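Local atomic coordinates of tRNA (adenine(58)-N(1))-methyltransferase TrmI (Thermus thermophilus, PDB entry 2PWY), a protein that catalyses the S-adenosyl-L-methionine-dependent methylation of N1 of adenosine 58 in tRNA and is required for growth at extreme temperatures. Residues G155-A160 / W178-K183; G97-E102 / A166-A171. All blocks are in the same frame, centred on the assembly; numbering follows the deposited sequence.

Interaction 1: residues G155-A160 / W178-K183; sequences GKLEEA and WKVLEK. With SAH (S-adenosyl-L-homocysteine), chain E.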
ATOM      1  N   GLY A 155     -24.240  15.344  25.437  1.00 14.86           N
ATOM      2  CA  GLY A 155     -23.804  16.733  25.329  1.00 14.94           C
ATOM      3  C   GLY A 155     -22.554  16.901  24.499  1.00 15.28           C
ATOM      4  O   GLY A 155     -21.903  15.925  24.122  1.00 14.70           O
ATOM      5  N   LYS A 156     -22.224  18.156  24.214  1.00 14.98           N
ATOM      6  CA  LYS A 156     -21.009  18.482  23.476  1.00 14.78           C
ATOM      7  C   LYS A 156     -19.806  18.410  24.405  1.00 14.04           C
ATOM      8  O   LYS A 156     -19.862  18.874  25.550  1.00 13.08           O
ATOM      9  CB  LYS A 156     -21.117  19.876  22.852  1.00 15.02           C
ATOM     10  CG  LYS A 156     -22.170  19.976  21.757  1.00 17.54           C
ATOM     11  CD  LYS A 156     -22.547  21.432  21.484  1.00 21.76           C
ATOM     12  CE  LYS A 156     -23.637  21.547  20.406  1.00 25.11           C
ATOM     13  NZ  LYS A 156     -24.869  20.718  20.702  1.00 27.83           N
ATOM     14  N   LEU A 157     -18.724  17.816  23.911  1.00 13.48           N
ATOM     15  CA  LEU A 157     -17.499  17.744  24.683  1.00 13.31           C
ATOM     16  C   LEU A 157     -17.021  19.153  25.082  1.00 13.98           C
ATOM     17  O   LEU A 157     -16.531  19.329  26.188  1.00 14.14           O
ATOM     18  CB  LEU A 157     -16.408  16.971  23.928  1.00 13.80           C
ATOM     19  CG  LEU A 157     -15.061  16.781  24.648  1.00 13.53           C
ATOM     20  CD1 LEU A 157     -15.251  16.118  26.020  1.00 13.61           C
ATOM     21  CD2 LEU A 157     -14.044  16.011  23.798  1.00 12.50           C
ATOM     22  N   GLU A 158     -17.204  20.141  24.193  1.00 14.72           N
ATOM     23  CA  GLU A 158     -16.828  21.550  24.455  1.00 15.57           C
ATOM     24  C   GLU A 158     -17.368  22.081  25.778  1.00 15.68           C
ATOM     25  O   GLU A 158     -16.816  23.033  26.341  1.00 15.23           O
ATOM     26  CB  GLU A 158     -17.403  22.501  23.390  1.00 16.59           C
ATOM     27  CG  GLU A 158     -16.887  22.371  22.024  1.00 17.65           C
ATOM     28  CD  GLU A 158     -17.711  21.426  21.189  1.00 17.68           C
ATOM     29  OE1 GLU A 158     -17.974  20.297  21.644  1.00 14.01           O
ATOM     30  OE2 GLU A 158     -18.071  21.823  20.063  1.00 20.99           O
ATOM     31  N   GLU A 159     -18.474  21.499  26.234  1.00 15.88           N
ATOM     32  CA  GLU A 159     -19.228  22.029  27.371  1.00 17.33           C
ATOM     33  C   GLU A 159     -19.080  21.156  28.614  1.00 16.41           C
ATOM     34  O   GLU A 159     -19.700  21.416  29.654  1.00 16.74           O
ATOM     35  CB  GLU A 159     -20.701  22.215  26.973  1.00 17.07           C
ATOM     36  CG  GLU A 159     -20.836  23.259  25.862  1.00 20.21           C
ATOM     37  CD  GLU A 159     -22.231  23.393  25.284  1.00 20.84           C
ATOM     38  OE1 GLU A 159     -23.165  22.692  25.729  1.00 25.50           O
ATOM     39  OE2 GLU A 159     -22.389  24.222  24.362  1.00 26.58           O
ATOM     40  N   ALA A 160     -18.227  20.138  28.514  1.00 15.62           N
ATOM     41  CA  ALA A 160     -18.070  19.165  29.595  1.00 15.36           C
ATOM     42  C   ALA A 160     -17.375  19.764  30.813  1.00 14.99           C
ATOM     43  O   ALA A 160     -16.470  20.574  30.681  1.00 15.11           O
ATOM     44  CB  ALA A 160     -17.289  17.965  29.105  1.00 14.96           C
ATOM     45  N   TRP A 178     -10.987  20.325  15.998  1.00 12.38           N
ATOM     46  CA  TRP A 178     -10.430  21.612  16.439  1.00 12.31           C
ATOM     47  C   TRP A 178     -11.309  22.289  17.504  1.00 12.71           C
ATOM     48  O   TRP A 178     -10.798  22.960  18.390  1.00 12.93           O
ATOM     49  CB  TRP A 178     -10.187  22.566  15.257  1.00 12.49           C
ATOM     50  CG  TRP A 178     -11.203  22.454  14.171  1.00 12.20           C
ATOM     51  CD1 TRP A 178     -12.346  23.206  14.018  1.00 12.15           C
ATOM     52  CD2 TRP A 178     -11.175  21.533  13.074  1.00 12.10           C
ATOM     53  NE1 TRP A 178     -13.028  22.798  12.899  1.00 11.89           N
ATOM     54  CE2 TRP A 178     -12.326  21.786  12.290  1.00 12.17           C
ATOM     55  CE3 TRP A 178     -10.277  20.533  12.665  1.00 11.30           C
ATOM     56  CZ2 TRP A 178     -12.620  21.053  11.129  1.00 13.09           C
ATOM     57  CZ3 TRP A 178     -10.569  19.803  11.494  1.00 12.42           C
ATOM     58  CH2 TRP A 178     -11.727  20.075  10.746  1.00 12.51           C
ATOM     59  N   LYS A 179     -12.626  22.097  17.417  1.00 12.16           N
ATOM     60  CA  LYS A 179     -13.555  22.706  18.375  1.00 12.26           C
ATOM     61  C   LYS A 179     -13.434  22.200  19.813  1.00 11.79           C
ATOM     62  O   LYS A 179     -13.895  22.864  20.742  1.00 11.44           O
ATOM     63  CB  LYS A 179     -14.998  22.548  17.901  1.00 12.95           C
ATOM     64  CG  LYS A 179     -15.325  23.330  16.644  1.00 14.42           C
ATOM     65  CD  LYS A 179     -16.830  23.314  16.392  1.00 19.10           C
ATOM     66  CE  LYS A 179     -17.198  23.898  15.044  1.00 21.14           C
ATOM     67  NZ  LYS A 179     -16.438  25.120  14.701  1.00 24.39           N
ATOM     68  N   VAL A 180     -12.825  21.025  19.997  1.00 11.45           N
ATOM     69  CA  VAL A 180     -12.718  20.397  21.325  1.00 11.54           C
ATOM     70  C   VAL A 180     -11.282  20.378  21.871  1.00 11.73           C
ATOM     71  O   VAL A 180     -11.010  19.773  22.919  1.00 11.83           O
ATOM     72  CB  VAL A 180     -13.353  18.954  21.360  1.00 11.53           C
ATOM     73  CG1 VAL A 180     -14.791  18.986  20.890  1.00 12.20           C
ATOM     74  CG2 VAL A 180     -12.539  17.940  20.533  1.00 12.33           C
ATOM     75  N   LEU A 181     -10.367  21.037  21.164  1.00 10.78           N
ATOM     76  CA  LEU A 181      -8.946  21.022  21.542  1.00 11.16           C
ATOM     77  C   LEU A 181      -8.677  21.744  22.866  1.00 11.34           C
ATOM     78  O   LEU A 181      -7.809  21.346  23.634  1.00 10.63           O
ATOM     79  CB  LEU A 181      -8.076  21.622  20.442  1.00 11.38           C
ATOM     80  CG  LEU A 181      -7.858  20.768  19.186  1.00 10.80           C
ATOM     81  CD1 LEU A 181      -6.978  21.530  18.207  1.00 11.57           C
ATOM     82  CD2 LEU A 181      -7.256  19.383  19.512  1.00 10.93           C
ATOM     83  N   GLU A 182      -9.403  22.823  23.120  1.00 11.39           N
ATOM     84  CA  GLU A 182      -9.272  23.530  24.393  1.00 12.34           C
ATOM     85  C   GLU A 182      -9.629  22.597  25.573  1.00 11.54           C
ATOM     86  O   GLU A 182      -8.870  22.467  26.543  1.00 11.67           O
ATOM     87  CB  GLU A 182     -10.155  24.774  24.386  1.00 11.89           C
ATOM     88  CG  GLU A 182     -10.015  25.623  25.665  1.00 14.45           C
ATOM     89  CD  GLU A 182     -10.897  26.859  25.643  1.00 16.08           C
ATOM     90  OE1 GLU A 182     -11.040  27.493  24.573  1.00 23.18           O
ATOM     91  OE2 GLU A 182     -11.450  27.204  26.706  1.00 22.32           O
ATOM     92  N   LYS A 183     -10.778  21.944  25.472  1.00 11.15           N
ATOM     93  CA  LYS A 183     -11.212  21.004  26.505  1.00 11.59           C
ATOM     94  C   LYS A 183     -10.262  19.803  26.614  1.00 11.03           C
ATOM     95  O   LYS A 183      -9.897  19.387  27.725  1.00 10.70           O
ATOM     96  CB  LYS A 183     -12.646  20.540  26.228  1.00 11.59           C
ATOM     97  CG  LYS A 183     -13.317  19.822  27.384  1.00 15.11           C
ATOM     98  CD  LYS A 183     -13.566  20.733  28.588  1.00 17.95           C
ATOM     99  CE  LYS A 183     -14.541  21.849  28.262  1.00 19.75           C
ATOM    100  NZ  LYS A 183     -15.010  22.580  29.463  1.00 21.35           N
TER
HETATM  101  N   SAH E 501     -16.182   6.312  16.900  1.00 10.31           N
HETATM  102  CA  SAH E 501     -17.672   6.149  16.853  1.00 10.06           C
HETATM  103  CB  SAH E 501     -18.270   6.923  15.685  1.00 10.50           C
HETATM  104  CG  SAH E 501     -18.287   8.434  15.934  1.00 10.16           C
HETATM  105  SD  SAH E 501     -19.242   9.260  14.633  1.00 11.55           S
HETATM  106  C   SAH E 501     -17.993   4.670  16.762  1.00 10.55           C
HETATM  107  O   SAH E 501     -17.077   3.846  16.621  1.00  9.69           O
HETATM  108  OXT SAH E 501     -19.162   4.276  16.849  1.00 10.56           O
HETATM  109  C5' SAH E 501     -19.054  10.935  15.295  1.00 11.42           C
HETATM  110  C4' SAH E 501     -20.048  11.225  16.425  1.00 12.91           C
HETATM  111  O4' SAH E 501     -19.603  12.356  17.145  1.00 12.68           O
HETATM  112  C3' SAH E 501     -21.478  11.547  15.973  1.00 12.67           C
HETATM  113  O3' SAH E 501     -22.370  10.689  16.678  1.00 13.49           O
HETATM  114  C2' SAH E 501     -21.681  13.015  16.351  1.00 13.42           C
HETATM  115  O2' SAH E 501     -22.983  13.309  16.804  1.00 14.81           O
HETATM  116  C1' SAH E 501     -20.718  13.170  17.501  1.00 13.17           C
HETATM  117  N9  SAH E 501     -20.128  14.498  17.739  1.00 12.47           N
HETATM  118  C8  SAH E 501     -19.575  15.333  16.810  1.00 12.99           C
HETATM  119  N7  SAH E 501     -19.075  16.401  17.472  1.00 13.05           N
HETATM  120  C5  SAH E 501     -19.254  16.241  18.801  1.00 12.97           C
HETATM  121  C6  SAH E 501     -18.930  17.030  19.911  1.00 13.50           C
HETATM  122  N6  SAH E 501     -18.294  18.203  19.770  1.00 13.78           N
HETATM  123  N1  SAH E 501     -19.277  16.557  21.170  1.00 13.10           N
HETATM  124  C2  SAH E 501     -19.930  15.358  21.326  1.00 13.07           C
HETATM  125  N3  SAH E 501     -20.253  14.597  20.219  1.00 12.98           N
HETATM  126  C4  SAH E 501     -19.917  15.034  18.982  1.00 12.22           C
HETATM  127  O   HOH W   1     -17.131  24.700  29.231  1.00 28.42           O
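Lys183 reaches across to the 155-160 loop, and its NZ donates to the carbonyl O of Ala160 at 2.8 Å, in the carbonyl plane. The lysine does not run out straight: bends at chi2 and chi3 curl the chain over the 3-10 turn and bring its CE to 3.2 Å from the O of Glu158. Water 1 accepts a further bond from NZ at 3.0 Å and donates weakly to Glu158 O, so the ammonium is tied to the turn both directly and through solvent. Beside it, Val180, the N-cap residue of helix 181-187, meets Leu157 at about a right angle, with CD2 of Leu157 3.9 Å from CB of Val180.

Glu158 starts away from the partner segment but bends at chi2 (92°), bringing its carboxylate back alongside CG1 of Val180. There OE1 accepts from N6 of S-adenosyl-L-homocysteine at 2.8 Å, while the backbone N of Leu157 donates to the adenine N1 at 3.1 Å in a nearly straight bond (167°). Further out, Leu157 and Val180 both lean on Leu172, and Gly155 is bonded through its backbone to Glu128, another residue that holds the ligand. Reading of the adenine N1 and N6 edge by a backbone N-H and an acidic side chain in the loop after a strand is characteristic of the cofactor pocket of class I methyltransferases.

Interaction 2: residues G97-E102 / A166-A171; sequences GMRVLE and AYDGVA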
ATOM      1  N   GLY A  97      -6.523   0.298  33.870  1.00 10.03           N
ATOM      2  CA  GLY A  97      -6.620   1.249  34.973  1.00 10.41           C
ATOM      3  C   GLY A  97      -6.629   2.688  34.513  1.00 10.93           C
ATOM      4  O   GLY A  97      -6.906   3.599  35.310  1.00 11.76           O
ATOM      5  N   MET A  98      -6.316   2.912  33.235  1.00 10.20           N
ATOM      6  CA  MET A  98      -6.258   4.273  32.711  1.00 10.32           C
ATOM      7  C   MET A  98      -7.642   4.886  32.507  1.00  9.94           C
ATOM      8  O   MET A  98      -8.642   4.167  32.441  1.00  9.92           O
ATOM      9  CB  MET A  98      -5.459   4.321  31.412  1.00 10.32           C
ATOM     10  CG  MET A  98      -3.956   4.275  31.639  1.00 10.84           C
ATOM     11  SD  MET A  98      -3.035   4.413  30.099  1.00 11.81           S
ATOM     12  CE  MET A  98      -1.350   4.139  30.652  1.00 13.19           C
ATOM     13  N   ARG A  99      -7.666   6.211  32.376  1.00  9.71           N
ATOM     14  CA  ARG A  99      -8.900   6.968  32.173  1.00  9.55           C
ATOM     15  C   ARG A  99      -8.790   7.665  30.823  1.00  9.62           C
ATOM     16  O   ARG A  99      -7.871   8.456  30.606  1.00 10.48           O
ATOM     17  CB  ARG A  99      -9.083   7.979  33.301  1.00 10.09           C
ATOM     18  CG  ARG A  99      -9.077   7.338  34.679  1.00 13.47           C
ATOM     19  CD  ARG A  99      -9.120   8.366  35.806  1.00 16.41           C
ATOM     20  NE  ARG A  99     -10.487   8.762  36.155  1.00 21.29           N
ATOM     21  CZ  ARG A  99     -11.017   9.942  35.857  1.00 23.11           C
ATOM     22  NH1 ARG A  99     -10.294  10.839  35.204  1.00 23.86           N
ATOM     23  NH2 ARG A  99     -12.265  10.237  36.218  1.00 23.98           N
ATOM     24  N   VAL A 100      -9.712   7.345  29.921  1.00  9.05           N
ATOM     25  CA  VAL A 100      -9.661   7.879  28.563  1.00  8.46           C
ATOM     26  C   VAL A 100     -10.921   8.675  28.239  1.00  8.62           C
ATOM     27  O   VAL A 100     -12.033   8.236  28.528  1.00  8.05           O
ATOM     28  CB  VAL A 100      -9.394   6.754  27.515  1.00  8.02           C
ATOM     29  CG1 VAL A 100     -10.492   5.669  27.539  1.00  9.24           C
ATOM     30  CG2 VAL A 100      -9.225   7.341  26.115  1.00  7.87           C
ATOM     31  N   LEU A 101     -10.717   9.843  27.638  1.00  8.43           N
ATOM     32  CA  LEU A 101     -11.810  10.714  27.222  1.00  8.80           C
ATOM     33  C   LEU A 101     -12.130  10.420  25.760  1.00  9.27           C
ATOM     34  O   LEU A 101     -11.218  10.314  24.932  1.00 10.45           O
ATOM     35  CB  LEU A 101     -11.384  12.174  27.376  1.00  8.88           C
ATOM     36  CG  LEU A 101     -12.433  13.260  27.124  1.00  8.28           C
ATOM     37  CD1 LEU A 101     -13.562  13.211  28.155  1.00  7.99           C
ATOM     38  CD2 LEU A 101     -11.722  14.643  27.111  1.00  8.46           C
ATOM     39  N   GLU A 102     -13.421  10.309  25.446  1.00  9.13           N
ATOM     40  CA  GLU A 102     -13.850  10.023  24.082  1.00  8.43           C
ATOM     41  C   GLU A 102     -14.966  10.937  23.611  1.00  8.46           C
ATOM     42  O   GLU A 102     -15.916  11.192  24.349  1.00  8.36           O
ATOM     43  CB  GLU A 102     -14.351   8.569  23.950  1.00  8.12           C
ATOM     44  CG  GLU A 102     -14.840   8.247  22.531  1.00  8.86           C
ATOM     45  CD  GLU A 102     -15.582   6.912  22.390  1.00  8.95           C
ATOM     46  OE1 GLU A 102     -16.303   6.488  23.325  1.00 11.05           O
ATOM     47  OE2 GLU A 102     -15.439   6.284  21.313  1.00 10.70           O
ATOM     48  N   ALA A 166      -6.490  14.866  34.251  1.00 11.54           N
ATOM     49  CA  ALA A 166      -7.026  13.659  34.888  1.00 11.02           C
ATOM     50  C   ALA A 166      -7.105  12.466  33.937  1.00 10.75           C
ATOM     51  O   ALA A 166      -7.331  11.342  34.372  1.00 11.12           O
ATOM     52  CB  ALA A 166      -8.403  13.932  35.521  1.00 11.34           C
ATOM     53  N   TYR A 167      -6.894  12.718  32.649  1.00  9.79           N
ATOM     54  CA  TYR A 167      -7.067  11.685  31.623  1.00 10.12           C
ATOM     55  C   TYR A 167      -5.747  11.265  31.005  1.00  9.82           C
ATOM     56  O   TYR A 167      -4.860  12.097  30.746  1.00  9.76           O
ATOM     57  CB  TYR A 167      -8.049  12.168  30.552  1.00  9.93           C
ATOM     58  CG  TYR A 167      -9.427  12.400  31.133  1.00 10.58           C
ATOM     59  CD1 TYR A 167     -10.393  11.392  31.097  1.00 12.73           C
ATOM     60  CD2 TYR A 167      -9.741  13.603  31.791  1.00 10.95           C
ATOM     61  CE1 TYR A 167     -11.660  11.582  31.667  1.00 12.14           C
ATOM     62  CE2 TYR A 167     -11.003  13.814  32.354  1.00 11.04           C
ATOM     63  CZ  TYR A 167     -11.955  12.796  32.281  1.00 12.28           C
ATOM     64  OH  TYR A 167     -13.194  12.999  32.834  1.00 13.85           O
ATOM     65  N   ASP A 168      -5.646   9.961  30.763  1.00  9.19           N
ATOM     66  CA  ASP A 168      -4.438   9.333  30.258  1.00  9.05           C
ATOM     67  C   ASP A 168      -4.357   9.356  28.728  1.00  8.87           C
ATOM     68  O   ASP A 168      -3.298   9.082  28.155  1.00  9.33           O
ATOM     69  CB  ASP A 168      -4.323   7.908  30.795  1.00  9.25           C
ATOM     70  CG  ASP A 168      -4.257   7.879  32.311  1.00 10.78           C
ATOM     71  OD1 ASP A 168      -3.249   8.375  32.876  1.00 11.71           O
ATOM     72  OD2 ASP A 168      -5.232   7.408  32.941  1.00 10.64           O
ATOM     73  N   GLY A 169      -5.458   9.732  28.092  1.00  8.49           N
ATOM     74  CA  GLY A 169      -5.534   9.756  26.628  1.00  7.58           C
ATOM     75  C   GLY A 169      -6.839  10.405  26.242  1.00  7.30           C
ATOM     76  O   GLY A 169      -7.781  10.457  27.053  1.00  7.44           O
ATOM     77  N   VAL A 170      -6.881  10.929  25.023  1.00  6.98           N
ATOM     78  CA  VAL A 170      -8.103  11.501  24.456  1.00  7.64           C
ATOM     79  C   VAL A 170      -8.293  10.915  23.065  1.00  7.63           C
ATOM     80  O   VAL A 170      -7.435  11.085  22.208  1.00  7.94           O
ATOM     81  CB  VAL A 170      -8.042  13.041  24.354  1.00  7.44           C
ATOM     82  CG1 VAL A 170      -9.289  13.583  23.642  1.00  9.46           C
ATOM     83  CG2 VAL A 170      -7.901  13.678  25.762  1.00  7.32           C
ATOM     84  N   ALA A 171      -9.421  10.239  22.854  1.00  7.78           N
ATOM     85  CA  ALA A 171      -9.746   9.617  21.571  1.00  7.78           C
ATOM     86  C   ALA A 171     -10.846  10.419  20.907  1.00  8.15           C
ATOM     87  O   ALA A 171     -11.931  10.589  21.483  1.00  8.28           O
ATOM     88  CB  ALA A 171     -10.219   8.183  21.789  1.00  8.35           C
TER
HETATM   89  O   HOH W   2     -12.002  12.972  36.122  1.00 22.74           O
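Arg99 brings NH1 of its guanidinium over one face of the Tyr167 ring, offset toward the rim, in a cation-pi contact with CZ 4.9 Å from the ring centroid; the two planes are tilted and not stacked flat. CD1 of Leu101 sits over the opposite face. A bend at chi3 (87°) turns the arginine end back toward the partner segment, where NH1 donates to the O of Ala166 at 3.1 Å. That oxygen lies near the guanidinium plane, although the donor stands well above the carbonyl plane. Water 2 accepts from Arg99 NH2 and bonds weakly to Tyr167 OH, whose stronger partner is Glu125.

Asp168 grips Arg99 twice: its OD2 accepts from Arg99 N at 2.8 Å through the anti lone pair, and its own N donates to Arg99 O at 2.7 Å. Its CB and carboxylate also pack against CB and CG of Met98, while OD1 forms a salt bridge with Lys189. With the carboxylate replaced by the methyl of an alanine, the N-H of Arg99 would probably lose its acceptor and Lys189 its partner in the salt bridge.

Beyond this corner the strands pair in parallel, Leu101 N donating to Gly169 O (3.1 Å) and Ala171 N to Leu101 O (2.7 Å). Leu101 and Val170 lie side by side on the face beneath helix 181-187, which touches them through Ala187 and Ala184. Glu102 and Ala171 face helix 109-118, both meeting Leu114, while strand 123-128 flanks strand 99-103 on its other edge.

Overall arrangement
The two interactions touch where CD1 of Leu157 packs 4.0 Å from CD2 of Leu101, their centres lying 15 Å apart. They also interlock along the chain: strand 167-173, half of interaction 2, leads on to the start of helix 181-187 in interaction 1. Interaction 2 pairs two inner, parallel strands of the Rossmann-like sheet, and interaction 1 joins the loop after strand 150-154 to the start of that helix. Both approach the cofactor site: interaction 1 holds the adenine directly, whereas in interaction 2 the side chain of Glu102 comes within about 4 Å of S-adenosyl-L-homocysteine and of the side chain of Leu110, another cofactor-binding residue.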